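Local coordinates for protein dihydroneopterin triphosphate diphosphatase (Escherichia coli O157:H7, PDB 5U7F) that probably hydrolyses dihydroneopterin triphosphate to dihydroneopterin monophosphate and pyrophosphate for folate biosynthesis, and also cleaves nucleoside triphosphates, with a preference for dATP, at residues V10-V15 / E47-A52; V24-R29 / P127-L132; D34-V39 / A120-D125; A52-V57 / D64-Q69; H86-H89 / V95-N98. One frame throughout, in Å; residues are numbered along the deposited sequence.

Contact 1: V10-V15 / E47-A52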
# COMPACT_ATOMS: atom_id res chain seq x y z
N VAL A 10 12.81 4.24 0.28
CA VAL A 10 11.98 4.93 -0.70
C VAL A 10 10.92 3.91 -1.10
O VAL A 10 11.24 2.81 -1.55
CB VAL A 10 12.79 5.40 -1.92
CG1 VAL A 10 11.88 5.98 -3.01
CG2 VAL A 10 13.82 6.43 -1.52
N SER A 11 9.66 4.25 -0.88
CA SER A 11 8.58 3.28 -1.06
C SER A 11 7.36 3.91 -1.73
O SER A 11 7.29 5.13 -1.96
CB SER A 11 8.21 2.70 0.30
OG SER A 11 7.49 3.65 1.08
N ILE A 12 6.42 3.04 -2.08
CA ILE A 12 5.15 3.42 -2.64
C ILE A 12 4.04 2.82 -1.80
O ILE A 12 4.23 1.84 -1.07
CB ILE A 12 5.01 3.01 -4.13
CG1 ILE A 12 5.24 1.52 -4.36
CG2 ILE A 12 6.00 3.80 -4.98
CD1 ILE A 12 4.04 0.65 -4.11
N LEU A 13 2.89 3.49 -1.84
CA LEU A 13 1.67 3.04 -1.19
C LEU A 13 0.59 3.05 -2.26
O LEU A 13 0.47 4.04 -2.97
CB LEU A 13 1.29 3.96 -0.04
CG LEU A 13 -0.15 3.88 0.50
CD1 LEU A 13 -0.21 2.72 1.41
CD2 LEU A 13 -0.52 5.15 1.23
N VAL A 14 -0.14 1.95 -2.44
CA VAL A 14 -1.25 1.93 -3.39
C VAL A 14 -2.54 1.64 -2.64
O VAL A 14 -2.76 0.55 -2.08
CB VAL A 14 -1.06 0.88 -4.51
CG1 VAL A 14 -2.26 0.93 -5.47
CG2 VAL A 14 0.23 1.11 -5.25
N VAL A 15 -3.39 2.65 -2.57
CA VAL A 15 -4.68 2.46 -1.94
C VAL A 15 -5.62 1.87 -2.96
O VAL A 15 -6.00 2.51 -3.96
CB VAL A 15 -5.24 3.78 -1.35
CG1 VAL A 15 -6.53 3.53 -0.66
CG2 VAL A 15 -4.25 4.38 -0.34
N GLU A 47 14.16 1.52 -11.12
CA GLU A 47 12.74 1.64 -11.45
C GLU A 47 12.14 2.93 -10.88
O GLU A 47 12.64 3.53 -9.93
CB GLU A 47 11.94 0.38 -10.97
CG GLU A 47 11.60 0.30 -9.49
CD GLU A 47 10.84 -0.99 -9.04
OE1 GLU A 47 10.15 -1.65 -9.87
OE2 GLU A 47 10.95 -1.35 -7.85
N THR A 48 11.05 3.37 -11.50
CA THR A 48 10.36 4.56 -11.06
C THR A 48 9.29 4.18 -10.06
O THR A 48 8.96 3.02 -9.96
CB THR A 48 9.69 5.28 -12.20
OG1 THR A 48 8.64 4.44 -12.73
CG2 THR A 48 10.71 5.65 -13.29
N ALA A 49 8.73 5.18 -9.38
CA ALA A 49 7.68 4.95 -8.41
C ALA A 49 6.48 4.30 -9.08
O ALA A 49 5.97 3.33 -8.56
CB ALA A 49 7.29 6.22 -7.74
N PRO A 50 6.01 4.83 -10.22
CA PRO A 50 4.89 4.11 -10.85
C PRO A 50 5.20 2.69 -11.26
O PRO A 50 4.29 1.86 -11.21
CB PRO A 50 4.58 4.93 -12.09
CG PRO A 50 5.17 6.29 -11.84
CD PRO A 50 6.36 6.08 -10.93
N GLN A 51 6.41 2.40 -11.71
CA GLN A 51 6.77 1.02 -12.03
C GLN A 51 6.69 0.15 -10.79
O GLN A 51 6.22 -0.99 -10.83
CB GLN A 51 8.16 0.93 -12.64
CG GLN A 51 8.26 1.35 -14.12
CD GLN A 51 9.69 1.67 -14.56
OE1 GLN A 51 10.61 1.70 -13.75
NE2 GLN A 51 9.87 1.94 -15.86
N ALA A 52 7.14 0.70 -9.67
CA ALA A 52 7.20 -0.08 -8.46
C ALA A 52 5.79 -0.39 -7.98
O ALA A 52 5.49 -1.50 -7.54
CB ALA A 52 8.01 0.65 -7.40
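Ile12 and Ala49 bring their CA atoms to 6.5 Å where strand 10-18 packs against the first turn of helix 49-61. This is strand-on-helix packing of the Nudix fold, and the helix is part of the Nudix box. The contact rests on one side chain of the strand. CG1 of Ile12 sits between its backbone N and carbonyl carbon (chi1 56°), and CG2 takes the place beside the N. The two branches therefore reach two different residues of the helix. CG2 of Ile12 lies 3.6 Å from Ala49 O and 3.9 Å from Ala49 CB. CG1 of Ile12 faces the next turn, with Ala52 CB at 4.2 Å. The small alanine methyls let the strand come close to the helix. Ile12 also touches Ala53, and its side chain is about 4 Å from that of Glu56, a metal ligand. Backbone bonds from Ile12 to Gly41 and from Ser11 to Thr99 and Ser101 hold the strand between its sheet neighbours. The start of the helix is fixed by a capping box. Thr48 is the N-cap, and its OG1 accepts from Gln51 N at 3.2 Å. In return, Thr48 N donates to Gln51 OE1 at 2.8 Å, and it stands 42° out of the amide carbonyl plane.

Contact 2: V24-R29 / P127-L132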
# COMPACT_ATOMS: atom_id res chain seq x y z
N VAL A 24 -12.45 -0.44 1.06
CA VAL A 24 -10.99 -0.42 0.96
C VAL A 24 -10.40 -1.77 1.35
O VAL A 24 -10.77 -2.34 2.37
CB VAL A 24 -10.41 0.67 1.85
CG1 VAL A 24 -8.93 0.67 1.84
CG2 VAL A 24 -10.92 2.02 1.37
N LEU A 25 -9.55 -2.29 0.48
CA LEU A 25 -8.90 -3.56 0.65
C LEU A 25 -7.74 -3.43 1.62
O LEU A 25 -6.82 -2.66 1.38
CB LEU A 25 -8.40 -4.07 -0.70
CG LEU A 25 -7.53 -5.31 -0.64
CD1 LEU A 25 -8.31 -6.51 -0.12
CD2 LEU A 25 -6.87 -5.61 -1.95
N MET A 26 -7.81 -4.17 2.72
CA MET A 26 -6.76 -4.12 3.74
C MET A 26 -6.16 -5.49 3.94
O MET A 26 -6.88 -6.51 3.95
CB MET A 26 -7.33 -3.56 5.02
CG MET A 26 -7.87 -2.16 4.87
SD MET A 26 -6.59 -0.93 4.42
CE MET A 26 -5.62 -1.02 5.91
N LEU A 27 -4.84 -5.50 4.12
CA LEU A 27 -4.06 -6.72 4.08
C LEU A 27 -3.28 -6.83 5.39
O LEU A 27 -2.70 -5.87 5.84
CB LEU A 27 -3.12 -6.71 2.88
CG LEU A 27 -3.72 -6.45 1.51
CD1 LEU A 27 -2.65 -6.11 0.50
CD2 LEU A 27 -4.44 -7.68 1.07
N GLN A 28 -3.29 -8.02 5.96
CA GLN A 28 -2.67 -8.32 7.26
C GLN A 28 -1.19 -8.68 7.11
O GLN A 28 -0.87 -9.66 6.46
CB GLN A 28 -3.41 -9.47 7.93
CG GLN A 28 -2.92 -9.74 9.34
CD GLN A 28 -3.69 -10.86 9.99
OE1 GLN A 28 -4.16 -11.77 9.32
NE2 GLN A 28 -3.81 -10.80 11.31
N ARG A 29 -0.28 -7.91 7.70
CA ARG A 29 1.14 -8.20 7.49
C ARG A 29 1.61 -9.49 8.17
O ARG A 29 1.04 -9.92 9.17
CB ARG A 29 2.02 -7.05 7.97
CG ARG A 29 1.92 -5.83 7.11
CD ARG A 29 3.02 -4.83 7.49
NE ARG A 29 4.36 -5.36 7.23
CZ ARG A 29 4.91 -5.44 6.02
NH1 ARG A 29 4.24 -5.01 4.95
NH2 ARG A 29 6.13 -5.94 5.86
N PRO A 127 -13.65 4.68 6.41
CA PRO A 127 -13.37 5.12 7.78
C PRO A 127 -12.85 4.01 8.67
O PRO A 127 -12.02 4.27 9.54
CB PRO A 127 -14.72 5.61 8.28
CG PRO A 127 -15.43 6.05 7.06
CD PRO A 127 -15.00 5.08 5.98
N ALA A 128 -13.33 2.78 8.45
CA ALA A 128 -12.89 1.66 9.26
C ALA A 128 -11.49 1.24 8.88
O ALA A 128 -10.68 0.89 9.75
CB ALA A 128 -13.84 0.48 9.12
N ALA A 129 -11.20 1.24 7.57
CA ALA A 129 -9.89 0.87 7.10
C ALA A 129 -8.90 1.87 7.65
O ALA A 129 -7.82 1.51 8.13
CB ALA A 129 -9.83 0.82 5.59
N ALA A 130 -9.31 3.14 7.62
CA ALA A 130 -8.48 4.23 8.05
C ALA A 130 -8.15 4.11 9.52
O ALA A 130 -7.01 4.33 9.91
CB ALA A 130 -9.16 5.55 7.79
N ALA A 131 -9.15 3.77 10.34
CA ALA A 131 -8.95 3.65 11.78
C ALA A 131 -8.14 2.42 12.14
O ALA A 131 -7.46 2.42 13.17
CB ALA A 131 -10.28 3.62 12.52
N LEU A 132 -8.23 1.39 11.31
CA LEU A 132 -7.66 0.08 11.61
C LEU A 132 -6.15 0.08 11.48
O LEU A 132 -5.46 -0.48 12.34
CB LEU A 132 -8.25 -1.00 10.69
CG LEU A 132 -7.63 -2.41 10.76
CD1 LEU A 132 -7.84 -3.01 12.14
CD2 LEU A 132 -8.17 -3.36 9.70
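Ala129 presses its methyl against Val24 and Met26, and so lays helix 126-132 on one face of the Nudix sheet. Helix 49-61 covers the other face, which gives the alpha/beta/alpha sandwich of the family. The apolar contacts come first. Ala129 CB is 3.8 Å from Val24 CB and 3.6 Å from Met26 CG. Val24 and Met26 are two residues apart on strand 23-29, so both point to the helix. Val24 also offers CG1, which is 3.9 Å from Ala129 CB. Met26 is curled, with chi2 -63° and chi3 -65°. The bends bring its SD to 3.9 Å from Ala129 CB and fold the terminal methyl in beside the helix backbone. The methyl of Ala129 thus fits between a branched side chain and a bent one. Ile142 of helix 136-147 touches Ala129 as well.

The polar bonds hold each partner in its own place. Ala131 N donates to Pro127 O at 3.0 Å and Leu132 N to Ala128 O at 2.9 Å, which keeps the short helix regular. The strand is bonded through Val24 to Leu124 and through Met26 to Lys122, both on strand 118-125. Arg29, at the far end of the segment, probably binds substrate; Asp31 and Gln37 hold its guanidinium.

Met26 CE also packs against a polar atom: it lies 4.0 Å from Ala129 O.

Contact 3: D34-V39 / A120-D125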
# COMPACT_ATOMS: atom_id res chain seq x y z
N ASP A 34 -0.47 -7.57 13.59
CA ASP A 34 -1.43 -6.58 14.07
C ASP A 34 -1.56 -5.40 13.09
O ASP A 34 -2.41 -4.54 13.26
CB ASP A 34 -1.00 -6.06 15.44
CG ASP A 34 -1.04 -7.15 16.50
OD1 ASP A 34 -2.02 -7.93 16.51
OD2 ASP A 34 -0.08 -7.23 17.31
N PHE A 35 -0.72 -5.43 12.06
CA PHE A 35 -0.55 -4.31 11.09
C PHE A 35 -1.30 -4.64 9.82
O PHE A 35 -0.81 -5.40 9.00
CB PHE A 35 0.94 -4.11 10.82
CG PHE A 35 1.29 -2.82 10.13
CD1 PHE A 35 0.34 -2.05 9.47
CD2 PHE A 35 2.61 -2.39 10.15
CE1 PHE A 35 0.74 -0.86 8.85
CE2 PHE A 35 2.97 -1.25 9.54
CZ PHE A 35 2.04 -0.48 8.88
N TRP A 36 -2.50 -4.08 9.67
CA TRP A 36 -3.22 -4.09 8.40
C TRP A 36 -2.93 -2.84 7.56
O TRP A 36 -2.82 -1.73 8.09
CB TRP A 36 -4.70 -4.19 8.62
CG TRP A 36 -5.09 -5.44 9.33
CD1 TRP A 36 -4.83 -5.77 10.63
CD2 TRP A 36 -5.83 -6.54 8.77
NE1 TRP A 36 -5.37 -7.01 10.92
CE2 TRP A 36 -5.99 -7.50 9.80
CE3 TRP A 36 -6.36 -6.81 7.51
CZ2 TRP A 36 -6.65 -8.72 9.60
CZ3 TRP A 36 -7.05 -8.02 7.32
CH2 TRP A 36 -7.17 -8.95 8.37
N GLN A 37 -2.83 -3.03 6.26
CA GLN A 37 -2.39 -1.96 5.35
C GLN A 37 -2.90 -2.15 3.95
O GLN A 37 -3.29 -3.27 3.56
CB GLN A 37 -0.87 -1.92 5.31
CG GLN A 37 -0.26 -3.24 4.95
CD GLN A 37 1.18 -3.18 4.49
OE1 GLN A 37 1.75 -4.19 4.05
NE2 GLN A 37 1.80 -2.01 4.65
N SER A 38 -2.87 -1.08 3.16
CA SER A 38 -2.96 -1.18 1.72
C SER A 38 -1.61 -1.73 1.17
O SER A 38 -0.71 -2.11 1.95
CB SER A 38 -3.31 0.20 1.11
OG SER A 38 -4.32 0.86 1.87
N VAL A 39 -1.49 -1.84 -0.14
CA VAL A 39 -0.24 -2.34 -0.73
C VAL A 39 0.90 -1.32 -0.54
O VAL A 39 0.74 -0.16 -0.87
CB VAL A 39 -0.45 -2.65 -2.22
CG1 VAL A 39 0.86 -2.87 -2.94
CG2 VAL A 39 -1.33 -3.89 -2.36
N ALA A 120 -3.86 -12.52 5.33
CA ALA A 120 -5.32 -12.40 5.20
C ALA A 120 -5.64 -11.08 4.52
O ALA A 120 -4.78 -10.20 4.49
CB ALA A 120 -5.99 -12.41 6.53
N TYR A 121 -6.87 -10.94 4.01
CA TYR A 121 -7.36 -9.67 3.46
C TYR A 121 -8.80 -9.42 3.92
O TYR A 121 -9.57 -10.37 4.23
CB TYR A 121 -7.25 -9.65 1.93
CG TYR A 121 -8.29 -10.48 1.22
CD1 TYR A 121 -8.06 -11.82 0.92
CD2 TYR A 121 -9.49 -9.92 0.81
CE1 TYR A 121 -9.01 -12.59 0.25
CE2 TYR A 121 -10.45 -10.67 0.14
CZ TYR A 121 -10.20 -12.00 -0.14
OH TYR A 121 -11.17 -12.75 -0.80
N LYS A 122 -9.17 -8.15 4.00
CA LYS A 122 -10.54 -7.74 4.32
C LYS A 122 -10.94 -6.50 3.50
O LYS A 122 -10.12 -5.60 3.29
CB LYS A 122 -10.68 -7.43 5.81
CG LYS A 122 -10.84 -8.64 6.69
CD LYS A 122 -12.19 -9.33 6.44
CE LYS A 122 -12.39 -10.55 7.34
NZ LYS A 122 -13.50 -11.41 6.84
N TRP A 123 -12.20 -6.46 3.04
CA TRP A 123 -12.77 -5.24 2.47
C TRP A 123 -13.50 -4.51 3.58
O TRP A 123 -14.36 -5.07 4.25
CB TRP A 123 -13.75 -5.55 1.31
CG TRP A 123 -13.08 -6.08 0.08
CD1 TRP A 123 -12.90 -7.39 -0.26
CD2 TRP A 123 -12.48 -5.31 -0.94
NE1 TRP A 123 -12.22 -7.48 -1.45
CE2 TRP A 123 -11.94 -6.22 -1.89
CE3 TRP A 123 -12.36 -3.95 -1.17
CZ2 TRP A 123 -11.30 -5.78 -3.04
CZ3 TRP A 123 -11.74 -3.53 -2.28
CH2 TRP A 123 -11.21 -4.43 -3.22
N LEU A 124 -13.16 -3.25 3.78
CA LEU A 124 -13.71 -2.43 4.84
C LEU A 124 -14.19 -1.10 4.32
O LEU A 124 -13.59 -0.57 3.38
CB LEU A 124 -12.65 -2.17 5.92
CG LEU A 124 -12.06 -3.41 6.57
CD1 LEU A 124 -10.74 -3.07 7.29
CD2 LEU A 124 -13.08 -3.97 7.52
N ASP A 125 -15.20 -0.52 4.95
CA ASP A 125 -15.56 0.85 4.61
C ASP A 125 -14.37 1.73 4.98
O ASP A 125 -13.58 1.41 5.89
CB ASP A 125 -16.84 1.33 5.29
CG ASP A 125 -16.75 1.33 6.81
OD1 ASP A 125 -16.22 2.31 7.40
OD2 ASP A 125 -17.26 0.36 7.40
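Trp36 reaches Ala120 and Lys122 with the six-membered part of its indole. This is the close side of the contact. CZ3 of Trp36 is 3.9 Å from Lys122 CG, and CH2 of Trp36 is 4.1 Å from Ala120 CB. The backbone between these two residues is met edge-on: Tyr121 C lies near the indole plane, 4.1 Å from CZ3 of Trp36. With CG beside the backbone N (chi1 -61°), the ring leans across toward strand 118-125.

The two segments are not neighbours in the sheet of the Nudix fold. Strand 23-29 runs between them, and the nearest CA atoms, those of Trp36 and Tyr121, are 8.5 Å apart. Gln37 is backbone-bonded to Leu27, and Ala120 to Gln28, so the indole spans the intervening strand from one flank to the other. It touches Gln28 on the way, and Leu132 of helix 126-132 also packs on it.

CB of Tyr121 points away from segment 34-39, and its side chain touches Leu27. The looser side opens to solvent at Lys122. Its CB and CG meet the ring, with its backbone N also near CZ3. The chain bends at chi2 (-68°), and CD, CE and NZ lead off.

Contact 4: A52-V57 / D64-Q69. With CO (cobalt (II) ion), chain D; CO (cobalt (II) ion), chain E.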
# COMPACT_ATOMS: atom_id res chain seq x y z
N ALA A 52 7.14 0.70 -9.67
CA ALA A 52 7.20 -0.08 -8.46
C ALA A 52 5.79 -0.39 -7.98
O ALA A 52 5.49 -1.50 -7.54
CB ALA A 52 8.01 0.65 -7.40
N ALA A 53 4.92 0.60 -8.08
CA ALA A 53 3.54 0.48 -7.69
C ALA A 53 2.84 -0.63 -8.50
O ALA A 53 2.24 -1.54 -7.93
CB ALA A 53 2.82 1.80 -7.86
N MET A 54 2.97 -0.57 -9.82
CA MET A 54 2.36 -1.60 -10.66
C MET A 54 2.94 -2.97 -10.32
O MET A 54 2.21 -3.95 -10.26
CB MET A 54 2.55 -1.29 -12.14
CG MET A 54 1.49 -0.35 -12.69
SD MET A 54 1.44 -0.38 -14.49
CE MET A 54 3.17 -0.15 -14.90
N ARG A 55 4.25 -3.03 -10.05
CA ARG A 55 4.89 -4.30 -9.79
C ARG A 55 4.40 -4.90 -8.48
O ARG A 55 4.06 -6.07 -8.44
CB ARG A 55 6.40 -4.18 -9.75
CG ARG A 55 7.09 -5.50 -9.37
CD ARG A 55 8.55 -5.36 -9.23
NE ARG A 55 8.92 -4.16 -8.49
CZ ARG A 55 8.89 -4.05 -7.17
NH1 ARG A 55 8.53 -5.09 -6.41
NH2 ARG A 55 9.24 -2.90 -6.61
N GLU A 56 4.40 -4.10 -7.41
CA GLU A 56 3.95 -4.56 -6.11
C GLU A 56 2.47 -4.97 -6.13
O GLU A 56 2.06 -5.87 -5.42
CB GLU A 56 4.18 -3.47 -5.07
CG GLU A 56 5.65 -3.21 -4.81
CD GLU A 56 6.34 -4.30 -3.95
OE1 GLU A 56 5.62 -5.06 -3.30
OE2 GLU A 56 7.60 -4.35 -3.91
N VAL A 57 1.66 -4.30 -6.93
CA VAL A 57 0.25 -4.65 -6.99
C VAL A 57 0.12 -6.04 -7.63
O VAL A 57 -0.67 -6.86 -7.15
CB VAL A 57 -0.57 -3.60 -7.76
CG1 VAL A 57 -1.97 -4.14 -8.11
CG2 VAL A 57 -0.68 -2.32 -6.91
N ASP A 64 -3.08 -7.61 -12.28
CA ASP A 64 -2.26 -7.06 -13.35
C ASP A 64 -2.97 -5.87 -13.98
O ASP A 64 -4.04 -6.01 -14.58
CB ASP A 64 -1.96 -8.12 -14.40
CG ASP A 64 -0.96 -7.64 -15.44
OD1 ASP A 64 -0.84 -6.40 -15.63
OD2 ASP A 64 -0.31 -8.50 -16.06
N VAL A 65 -2.36 -4.69 -13.88
CA VAL A 65 -3.06 -3.44 -14.20
C VAL A 65 -3.05 -3.14 -15.70
O VAL A 65 -3.98 -2.53 -16.22
CB VAL A 65 -2.42 -2.23 -13.42
CG1 VAL A 65 -2.92 -0.90 -13.93
CG2 VAL A 65 -2.70 -2.35 -11.93
N VAL A 66 -1.99 -3.54 -16.38
CA VAL A 66 -1.89 -3.33 -17.82
C VAL A 66 -2.91 -4.20 -18.54
O VAL A 66 -3.72 -3.71 -19.33
CB VAL A 66 -0.49 -3.67 -18.36
CG1 VAL A 66 -0.42 -3.52 -19.89
CG2 VAL A 66 0.53 -2.79 -17.67
N ALA A 67 -2.88 -5.49 -18.23
CA ALA A 67 -3.74 -6.45 -18.92
C ALA A 67 -5.22 -6.18 -18.65
O ALA A 67 -6.04 -6.23 -19.57
CB ALA A 67 -3.38 -7.84 -18.50
N GLU A 68 -5.56 -5.84 -17.41
CA GLU A 68 -6.95 -5.54 -17.05
C GLU A 68 -7.38 -4.14 -17.47
O GLU A 68 -8.50 -3.74 -17.19
CB GLU A 68 -7.17 -5.66 -15.55
CG GLU A 68 -7.17 -7.07 -14.98
CD GLU A 68 -7.94 -7.17 -13.67
OE1 GLU A 68 -8.91 -6.40 -13.48
OE2 GLU A 68 -7.57 -8.01 -12.82
N GLN A 69 -6.48 -3.40 -18.09
CA GLN A 69 -6.76 -2.02 -18.49
C GLN A 69 -7.30 -1.18 -17.34
O GLN A 69 -8.13 -0.29 -17.53
CB GLN A 69 -7.75 -2.01 -19.66
CG GLN A 69 -7.67 -3.27 -20.51
CD GLN A 69 -8.16 -3.07 -21.91
OE1 GLN A 69 -8.19 -1.94 -22.43
NE2 GLN A 69 -8.55 -4.17 -22.56
CO CO D . 9.08 -5.20 -2.65
CO CO E . 5.98 -6.31 -1.70
O HOH W 1 -0.21 -4.52 -11.66
O HOH W 2 9.52 -6.60 -4.24
O HOH W 3 10.79 -6.17 -1.48
O HOH W 4 7.80 -6.68 -2.16
O HOH W 5 10.42 -3.71 -3.38
O HOH W 6 5.66 -7.96 -3.02
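The helix of the Nudix box packs through Met54 and Val57 against the loop that follows it, and on another side it carries the metal site. The loop face is apolar. CG of Met54 beside the backbone N (chi1 -85°) and an extended chi2 carry SD out to Val66, which it crosses obliquely. Met54 SD is 4.1 Å from Val66 CG2. Met54 CG also meets Val65 CB, at 4.4 Å. One turn on, Val57 CG1 is 4.3 Å from Val65 CG2. These spacings are those of loose van der Waals packing. A water joins the backbones as well: water 1 donates to Met54 O at 2.9 Å and accepts from Val65 N at 3.1 Å. Asp64 OD1 takes weak bonds from Val66 N and Ala67 N, and a type I beta turn runs from Val66 to Gln69.

The metal side is built on Glu56. The enzyme's own cofactor is probably magnesium, one ion per subunit. Here the Glu56 carboxylate bridges two cobalt ions, with OE2 at 2.1 Å from the cobalt of chain D and OE1 at 2.1 Å from the cobalt of chain E. Water 4 bridges the same two ions, and Glu60 and Glu117 bind cobalt beside Glu56. Arg55 NH1 donates to Glu56 OE2 at 2.8 Å, from 59° out of the carboxylate plane. Glu47 forms a salt bridge with NH2 of the same arginine.

Both carboxylate oxygens are thus tied to metal, and OE2 has the arginine besides. This would fix the rotation of the carboxylate.

Contact 5: H86-H89 / V95-N98. With SO4 (sulfate ion), chain B.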
# COMPACT_ATOMS: atom_id res chain seq x y z
N HIS A 86 10.42 -1.49 15.76
CA HIS A 86 10.54 -2.94 15.66
C HIS A 86 10.72 -3.45 14.22
O HIS A 86 10.95 -4.65 14.02
CB HIS A 86 9.30 -3.60 16.31
CG HIS A 86 8.00 -3.27 15.65
ND1 HIS A 86 7.31 -2.11 15.91
CD2 HIS A 86 7.24 -3.97 14.76
CE1 HIS A 86 6.18 -2.10 15.21
NE2 HIS A 86 6.12 -3.22 14.51
N LEU A 87 10.65 -2.58 13.21
CA LEU A 87 10.79 -3.01 11.82
C LEU A 87 12.05 -2.42 11.19
O LEU A 87 12.39 -2.74 10.05
CB LEU A 87 9.53 -2.63 10.99
CG LEU A 87 8.24 -3.36 11.41
CD1 LEU A 87 7.05 -2.99 10.54
CD2 LEU A 87 8.39 -4.88 11.44
N ARG A 88 12.74 -1.58 11.93
CA ARG A 88 13.84 -0.79 11.38
C ARG A 88 15.05 -1.67 11.06
O ARG A 88 15.81 -1.36 10.13
CB ARG A 88 14.22 0.31 12.35
CG ARG A 88 15.15 1.39 11.77
CD ARG A 88 16.37 1.62 12.61
NE ARG A 88 17.29 0.49 12.54
CZ ARG A 88 18.15 0.28 11.54
NH1 ARG A 88 18.20 1.11 10.50
NH2 ARG A 88 18.94 -0.78 11.58
N HIS A 89 15.20 -2.76 11.82
CA HIS A 89 16.30 -3.72 11.65
C HIS A 89 16.47 -4.11 10.17
O HIS A 89 17.57 -4.45 9.74
CB HIS A 89 16.05 -4.99 12.53
CG HIS A 89 14.80 -5.72 12.16
ND1 HIS A 89 13.63 -5.60 12.88
CD2 HIS A 89 14.52 -6.54 11.12
CE1 HIS A 89 12.68 -6.32 12.29
NE2 HIS A 89 13.20 -6.90 11.22
N VAL A 95 19.57 4.24 9.12
CA VAL A 95 18.35 4.59 8.38
C VAL A 95 17.14 4.50 9.31
O VAL A 95 16.84 3.45 9.83
CB VAL A 95 18.12 3.66 7.17
CG1 VAL A 95 16.75 3.92 6.56
CG2 VAL A 95 19.18 3.89 6.11
N THR A 96 16.48 5.63 9.52
CA THR A 96 15.30 5.72 10.38
C THR A 96 14.06 6.40 9.75
O THR A 96 12.96 6.40 10.33
CB THR A 96 15.69 6.52 11.64
OG1 THR A 96 16.08 7.85 11.26
CG2 THR A 96 16.84 5.86 12.39
N ARG A 97 14.24 6.99 8.57
CA ARG A 97 13.18 7.74 7.86
C ARG A 97 12.83 7.04 6.56
O ARG A 97 13.73 6.62 5.85
CB ARG A 97 13.62 9.19 7.54
CG ARG A 97 14.21 9.98 8.72
CD ARG A 97 13.18 10.27 9.79
NE ARG A 97 12.08 11.09 9.25
CZ ARG A 97 10.93 11.30 9.88
NH1 ARG A 97 10.71 10.77 11.07
NH2 ARG A 97 10.00 12.05 9.32
N ASN A 98 11.53 6.97 6.24
CA ASN A 98 11.08 6.39 4.98
C ASN A 98 10.27 7.41 4.23
O ASN A 98 9.47 8.12 4.82
CB ASN A 98 10.24 5.13 5.18
CG ASN A 98 9.81 4.51 3.84
OD1 ASN A 98 10.51 3.68 3.26
ND2 ASN A 98 8.70 4.99 3.31
S SO4 B . 6.66 10.83 12.21
O1 SO4 B . 6.84 10.89 13.67
O2 SO4 B . 7.90 11.24 11.56
O3 SO4 B . 6.36 9.44 11.86
O4 SO4 B . 5.57 11.71 11.82
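Arg88 reaches back to Val95 and Thr96 and closes the loop between strands 72-82 and 97-107. Its CB points toward residues 95-98. CG, anti to the backbone N (chi1 -167°), comes to 3.3 Å from Val95 O. CD lies 3.4 Å from Val95 O and also 4.3 Å from Thr96 CG2. The chain bends at chi2 and chi3, so it wraps past the carbonyl oxygen and does not run straight out. NE is farther off, 4.0 Å from Val95 O, and CZ is 3.8 Å from it. At the tip, NH1 donates to Val95 O at 2.8 Å with an N-H...O angle of 159°. The oxygen lies in the guanidinium plane, at its edge. NH1 also bonds Ala92 O, and NH2 makes a weak bond to Tyr91 O.

Thr96 is backbone-bonded to Ile83, one of four residues predicted to bind substrate. Arg97, next along, makes salt bridges with Glu80 and Glu82 and donates from NH1 and NH2 to O2 of a sulfate, probably from the crystallisation liquor. Glu82 N and Trp136 NE1 hold the same anion.

One guanidinium, bonded to the carbonyls of Val95 and Ala92 and weakly to that of Tyr91, probably helps to hold the shape of the loop.

Overall arrangement
From the N terminus, strand 10-18 comes first, and contact 1 closes its loop on helix 49-61. Contacts 2 and 3 open inside that loop, at 24-29 and 34-39, and close far beyond it, so both cross contact 1. Contact 3 is nested in contact 2. Their centres are about 4 Å apart, and together they tie strands 23-29, 36-42 and 118-125 to helix 126-132. Contact 4 starts at Ala52, which it shares with contact 1, and continues along the same helix into the loop before strand 72-82. Contact 5 follows in series at 86-98, on the opposite side of the chain's centre from contact 4. Contacts 4 and 5 both nest inside contact 3. Ser11 and Asn98 link contacts 1 and 5.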